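Local coordinates for hypothetical protein (Nostoc punctiforme, PDB 2O62), which is of unknown function but belongs to the DUF3598 family, whose two calycin-like halves suggest, without proving, a role in binding a small ligand, at residues Val227-Trp239 against Arg246-Glu258. Numbering follows the deposited sequence. Where two conformers were deposited one is given.
Sequences VQLRQPLFLEAGW and RQRMIRSYNDKGE
Glu236 and Arg248 meet on one face of an antiparallel hairpin where, in the conformer given here for Glu236, Arg248 NH1 donates to Glu236 OE2 (3.2 Å) in a salt bridge. The oxygen lies in the guanidinium plane, at its edge, yet the carboxylate is turned 51° from that plane. With CG anti to the backbone N (chi1 -177°) and the chain extended beyond, Glu236 runs alongside Ile250, its CD 3.8 Å from Ile250 CG1. Arg248 NH2 pairs with Glu267, and an alanine here would probably leave Glu267, and Glu236 in this conformer, without their shared counter-charge. Phe234 brings its ring edge to Ser252, CD1 lying 3.5 Å from OG. The opposite face is the tight, buried one: Leu233 CB packs on Tyr253 CB, and Leu235 CD2 lies 4.0 Å from Arg251 CD. Arg251 NE also donates to Tyr253 OH (2.8 Å), in the guanidinium plane, and the same hydroxyl is hydrogen-bonded to Leu83 O. Beyond Pro232 the contact loosens into solvent: waters bridge Arg230 to Asp255, and the guanidinium and carboxylate themselves do not touch. The hairpin belongs to the closed C-terminal barrel, flanked by strands 219-224 and 259-269, while its buried face, through Ala237, Trp239 and Met249, packs on strand 93-100 of the N-terminal sheet.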
loop_
_atom_site.group_PDB
_atom_site.type_symbol
_atom_site.label_atom_id
_atom_site.label_comp_id
_atom_site.label_asym_id
_atom_site.label_seq_id
_atom_site.Cartn_x
_atom_site.Cartn_y
_atom_site.Cartn_z
ATOM N N VAL A 227 -5.097 -15.322 -7.071
ATOM C CA VAL A 227 -4.101 -15.090 -8.081
ATOM C C VAL A 227 -4.203 -16.191 -9.133
ATOM O O VAL A 227 -4.042 -17.359 -8.817
ATOM C CB VAL A 227 -2.706 -15.053 -7.451
ATOM C CG1 VAL A 227 -1.653 -14.901 -8.508
ATOM C CG2 VAL A 227 -2.635 -13.950 -6.473
ATOM N N GLN A 228 -4.518 -15.812 -10.378
ATOM C CA GLN A 228 -4.721 -16.756 -11.491
ATOM C C GLN A 228 -3.542 -16.683 -12.461
ATOM O O GLN A 228 -2.980 -15.632 -12.676
ATOM C CB GLN A 228 -6.018 -16.445 -12.279
ATOM C CG GLN A 228 -7.320 -16.201 -11.454
ATOM C CD GLN A 228 -8.177 -17.465 -11.243
ATOM O OE1 GLN A 228 -7.745 -18.599 -11.500
ATOM N NE2 GLN A 228 -9.406 -17.262 -10.756
ATOM N N LEU A 229 -3.206 -17.792 -13.081
ATOM C CA LEU A 229 -2.257 -17.769 -14.191
ATOM C C LEU A 229 -2.808 -16.935 -15.353
ATOM O O LEU A 229 -4.019 -16.951 -15.645
ATOM C CB LEU A 229 -1.934 -19.185 -14.705
ATOM C CG LEU A 229 -0.954 -20.005 -13.868
ATOM C CD1 LEU A 229 -1.663 -20.499 -12.607
ATOM C CD2 LEU A 229 -0.395 -21.170 -14.644
ATOM N N ARG A 230 -1.893 -16.230 -16.006
ATOM C CA ARG A 230 -2.164 -15.432 -17.206
ATOM C C ARG A 230 -3.219 -14.385 -17.009
ATOM O O ARG A 230 -3.984 -14.115 -17.911
ATOM C CB ARG A 230 -2.529 -16.308 -18.403
ATOM C CG ARG A 230 -1.321 -16.992 -19.002
ATOM C CD ARG A 230 -1.517 -17.372 -20.452
ATOM N NE ARG A 230 -1.559 -16.238 -21.407
ATOM C CZ ARG A 230 -1.889 -16.425 -22.687
ATOM N NH1 ARG A 230 -2.195 -17.648 -23.096
ATOM N NH2 ARG A 230 -1.940 -15.424 -23.557
ATOM N N GLN A 231 -3.240 -13.795 -15.830
ATOM C CA GLN A 231 -4.036 -12.604 -15.578
ATOM C C GLN A 231 -3.138 -11.524 -14.980
ATOM O O GLN A 231 -2.191 -11.815 -14.213
ATOM C CB GLN A 231 -5.203 -12.934 -14.637
ATOM C CG GLN A 231 -6.122 -14.033 -15.119
ATOM C CD GLN A 231 -7.003 -13.598 -16.294
ATOM O OE1 GLN A 231 -7.192 -12.397 -16.500
ATOM N NE2 GLN A 231 -7.539 -14.571 -17.071
ATOM N N PRO A 232 -3.419 -10.252 -15.302
ATOM C CA PRO A 232 -2.662 -9.179 -14.641
ATOM C C PRO A 232 -3.076 -9.112 -13.171
ATOM O O PRO A 232 -4.191 -9.559 -12.823
ATOM C CB PRO A 232 -3.075 -7.929 -15.403
ATOM C CG PRO A 232 -4.417 -8.245 -15.912
ATOM C CD PRO A 232 -4.446 -9.718 -16.221
ATOM N N LEU A 233 -2.166 -8.624 -12.338
ATOM C CA LEU A 233 -2.323 -8.575 -10.904
ATOM C C LEU A 233 -1.996 -7.196 -10.383
ATOM O O LEU A 233 -1.095 -6.504 -10.876
ATOM C CB LEU A 233 -1.408 -9.594 -10.245
ATOM C CG LEU A 233 -1.721 -11.057 -10.552
ATOM C CD1 LEU A 233 -0.556 -11.976 -10.197
ATOM C CD2 LEU A 233 -2.944 -11.476 -9.765
ATOM N N PHE A 234 -2.717 -6.818 -9.341
ATOM C CA PHE A 234 -2.651 -5.474 -8.755
ATOM C C PHE A 234 -2.669 -5.648 -7.229
ATOM O O PHE A 234 -3.583 -6.247 -6.685
ATOM C CB PHE A 234 -3.843 -4.627 -9.211
ATOM C CG PHE A 234 -3.976 -4.549 -10.722
ATOM C CD1 PHE A 234 -3.322 -3.554 -11.435
ATOM C CD2 PHE A 234 -4.767 -5.458 -11.423
ATOM C CE1 PHE A 234 -3.420 -3.480 -12.813
ATOM C CE2 PHE A 234 -4.857 -5.394 -12.811
ATOM C CZ PHE A 234 -4.186 -4.402 -13.507
ATOM N N LEU A 235 -1.607 -5.204 -6.575
ATOM C CA LEU A 235 -1.521 -5.176 -5.116
ATOM C C LEU A 235 -1.868 -3.739 -4.712
ATOM O O LEU A 235 -1.238 -2.823 -5.174
ATOM C CB LEU A 235 -0.088 -5.483 -4.759
ATOM C CG LEU A 235 0.279 -5.695 -3.335
ATOM C CD1 LEU A 235 -0.243 -7.040 -2.920
ATOM C CD2 LEU A 235 1.806 -5.579 -3.188
ATOM N N GLU A 236 -2.895 -3.558 -3.883
ATOM C CA GLU A 236 -3.393 -2.212 -3.561
ATOM C C GLU A 236 -3.583 -2.078 -2.057
ATOM O O GLU A 236 -3.932 -3.033 -1.341
ATOM C CB GLU A 236 -4.713 -1.803 -4.298
ATOM C CG GLU A 236 -5.239 -0.298 -4.006
ATOM C CD GLU A 236 -6.413 0.141 -4.920
ATOM O OE1 GLU A 236 -7.007 -0.777 -5.520
ATOM O OE2 GLU A 236 -6.739 1.366 -5.066
ATOM N N ALA A 237 -3.284 -0.870 -1.602
ATOM C CA ALA A 237 -3.536 -0.441 -0.244
ATOM C C ALA A 237 -3.970 1.020 -0.313
ATOM O O ALA A 237 -3.719 1.720 -1.283
ATOM C CB ALA A 237 -2.250 -0.567 0.590
ATOM N N GLY A 238 -4.535 1.466 0.775
ATOM C CA GLY A 238 -5.061 2.816 0.934
ATOM C C GLY A 238 -4.789 3.285 2.331
ATOM O O GLY A 238 -4.615 2.485 3.258
ATOM N N TRP A 239 -4.795 4.600 2.499
ATOM C CA TRP A 239 -4.635 5.200 3.801
ATOM C C TRP A 239 -5.454 6.460 3.866
ATOM O O TRP A 239 -5.162 7.388 3.119
ATOM C CB TRP A 239 -3.178 5.567 3.998
ATOM C CG TRP A 239 -2.786 5.984 5.362
ATOM C CD1 TRP A 239 -3.451 5.718 6.541
ATOM C CD2 TRP A 239 -1.631 6.719 5.714
ATOM N NE1 TRP A 239 -2.741 6.201 7.591
ATOM C CE2 TRP A 239 -1.620 6.830 7.119
ATOM C CE3 TRP A 239 -0.550 7.239 4.986
ATOM C CZ2 TRP A 239 -0.598 7.473 7.810
ATOM C CZ3 TRP A 239 0.461 7.867 5.665
ATOM C CH2 TRP A 239 0.438 7.985 7.073
ATOM N N ARG A 246 -7.213 10.989 1.298
ATOM C CA ARG A 246 -6.880 9.582 1.200
ATOM C C ARG A 246 -5.869 9.364 0.112
ATOM O O ARG A 246 -5.922 10.018 -0.946
ATOM C CB ARG A 246 -8.117 8.782 0.868
ATOM C CG ARG A 246 -7.909 7.272 0.860
ATOM C CD ARG A 246 -9.120 6.553 1.428
ATOM N NE ARG A 246 -9.025 5.080 1.371
ATOM C CZ ARG A 246 -9.629 4.308 0.476
ATOM N NH1 ARG A 246 -10.291 4.834 -0.545
ATOM N NH2 ARG A 246 -9.529 2.973 0.573
ATOM N N GLN A 247 -4.933 8.468 0.359
ATOM C CA GLN A 247 -4.069 8.014 -0.692
ATOM C C GLN A 247 -4.329 6.557 -0.961
ATOM O O GLN A 247 -4.678 5.806 -0.068
ATOM C CB GLN A 247 -2.569 8.239 -0.373
ATOM C CG GLN A 247 -2.154 9.684 -0.472
ATOM C CD GLN A 247 -0.679 9.896 -0.366
ATOM O OE1 GLN A 247 -0.008 9.249 0.409
ATOM N NE2 GLN A 247 -0.140 10.781 -1.223
ATOM N N ARG A 248 -4.144 6.170 -2.207
ATOM C CA ARG A 248 -4.166 4.752 -2.605
ATOM C C ARG A 248 -2.887 4.443 -3.391
ATOM O O ARG A 248 -2.418 5.270 -4.179
ATOM C CB ARG A 248 -5.387 4.455 -3.440
ATOM C CG ARG A 248 -6.680 4.650 -2.659
ATOM C CD ARG A 248 -7.875 4.269 -3.482
ATOM N NE ARG A 248 -8.259 5.316 -4.465
ATOM C CZ ARG A 248 -8.204 5.173 -5.802
ATOM N NH1 ARG A 248 -7.815 4.039 -6.368
ATOM N NH2 ARG A 248 -8.583 6.156 -6.602
HETATM N N MSE A 249 -2.319 3.255 -3.190
HETATM C CA MSE A 249 -1.140 2.855 -3.931
HETATM C C MSE A 249 -1.372 1.486 -4.578
HETATM O O MSE A 249 -1.919 0.605 -3.962
HETATM C CB MSE A 249 0.122 2.865 -3.059
HETATM C CG MSE A 249 1.355 2.782 -3.835
HETATM SE SE MSE A 249 3.061 2.548 -2.866
HETATM C CE MSE A 249 3.019 4.120 -1.929
ATOM N N ILE A 250 -0.975 1.351 -5.839
ATOM C CA ILE A 250 -1.204 0.165 -6.660
ATOM C C ILE A 250 0.108 -0.259 -7.313
ATOM O O ILE A 250 0.680 0.514 -8.079
ATOM C CB ILE A 250 -2.209 0.433 -7.747
ATOM C CG1 ILE A 250 -3.502 1.024 -7.153
ATOM C CG2 ILE A 250 -2.494 -0.849 -8.511
ATOM C CD1 ILE A 250 -3.634 2.495 -7.313
ATOM N N ARG A 251 0.575 -1.468 -6.991
ATOM C CA ARG A 251 1.736 -2.107 -7.634
ATOM C C ARG A 251 1.204 -3.065 -8.701
ATOM O O ARG A 251 0.472 -4.000 -8.387
ATOM C CB ARG A 251 2.556 -2.893 -6.607
ATOM C CG ARG A 251 3.939 -3.394 -7.039
ATOM C CD ARG A 251 4.475 -4.337 -5.948
ATOM N NE ARG A 251 5.750 -4.894 -6.395
ATOM C CZ ARG A 251 6.916 -4.280 -6.320
ATOM N NH1 ARG A 251 7.060 -3.123 -5.709
ATOM N NH2 ARG A 251 7.983 -4.897 -6.818
ATOM N N SER A 252 1.533 -2.800 -9.951
ATOM C CA SER A 252 0.882 -3.462 -11.092
ATOM C C SER A 252 1.779 -4.467 -11.793
ATOM O O SER A 252 2.904 -4.156 -12.142
ATOM C CB SER A 252 0.402 -2.413 -12.081
ATOM O OG SER A 252 -0.530 -1.516 -11.475
ATOM N N TYR A 253 1.229 -5.654 -12.046
ATOM C CA TYR A 253 1.905 -6.735 -12.761
ATOM C C TYR A 253 1.177 -7.050 -14.067
ATOM O O TYR A 253 -0.036 -7.062 -14.109
ATOM C CB TYR A 253 1.942 -8.015 -11.920
ATOM C CG TYR A 253 2.849 -7.930 -10.729
ATOM C CD1 TYR A 253 2.451 -7.231 -9.590
ATOM C CD2 TYR A 253 4.132 -8.486 -10.766
ATOM C CE1 TYR A 253 3.280 -7.105 -8.485
ATOM C CE2 TYR A 253 4.983 -8.353 -9.640
ATOM C CZ TYR A 253 4.533 -7.663 -8.528
ATOM O OH TYR A 253 5.326 -7.488 -7.424
ATOM N N ASN A 254 1.927 -7.328 -15.140
ATOM C CA ASN A 254 1.281 -7.755 -16.408
ATOM C C ASN A 254 0.897 -9.250 -16.335
ATOM O O ASN A 254 1.240 -9.952 -15.349
ATOM C CB ASN A 254 2.141 -7.431 -17.651
ATOM C CG ASN A 254 3.363 -8.214 -17.736
ATOM O OD1 ASN A 254 3.515 -9.245 -17.094
ATOM N ND2 ASN A 254 4.266 -7.771 -18.605
ATOM N N ASP A 255 0.153 -9.742 -17.329
ATOM C CA ASP A 255 -0.288 -11.146 -17.304
ATOM C C ASP A 255 0.809 -12.176 -17.555
ATOM O O ASP A 255 0.538 -13.378 -17.555
ATOM C CB ASP A 255 -1.489 -11.370 -18.208
ATOM C CG ASP A 255 -1.173 -11.295 -19.665
ATOM O OD1 ASP A 255 0.014 -11.247 -20.063
ATOM O OD2 ASP A 255 -2.180 -11.316 -20.414
ATOM N N LYS A 256 2.055 -11.716 -17.717
ATOM C CA LYS A 256 3.211 -12.612 -17.729
ATOM C C LYS A 256 3.881 -12.686 -16.338
ATOM O O LYS A 256 4.951 -13.303 -16.190
ATOM C CB LYS A 256 4.237 -12.178 -18.787
ATOM C CG LYS A 256 3.705 -12.229 -20.235
ATOM C CD LYS A 256 4.818 -11.946 -21.261
ATOM N N GLY A 257 3.251 -12.058 -15.354
ATOM C CA GLY A 257 3.752 -11.936 -13.989
ATOM C C GLY A 257 4.941 -11.024 -13.781
ATOM O O GLY A 257 5.608 -11.119 -12.755
ATOM N N GLU A 258 5.189 -10.105 -14.715
ATOM C CA GLU A 258 6.288 -9.143 -14.611
ATOM C C GLU A 258 5.758 -7.875 -13.957
ATOM O O GLU A 258 4.731 -7.379 -14.359
ATOM C CB GLU A 258 6.849 -8.764 -16.012
ATOM C CG GLU A 258 7.232 -9.899 -16.897
ATOM C CD GLU A 258 7.271 -9.586 -18.424
ATOM O OE1 GLU A 258 6.638 -8.638 -18.924
ATOM O OE2 GLU A 258 7.944 -10.358 -19.150
HETATM O O HOH W 1 -4.791 -12.036 -19.309
HETATM O O HOH W 2 -2.147 -12.771 -22.618
HETATM O O HOH W 3 1.157 -15.799 -15.911
HETATM O O HOH W 4 0.249 -14.133 -20.993
#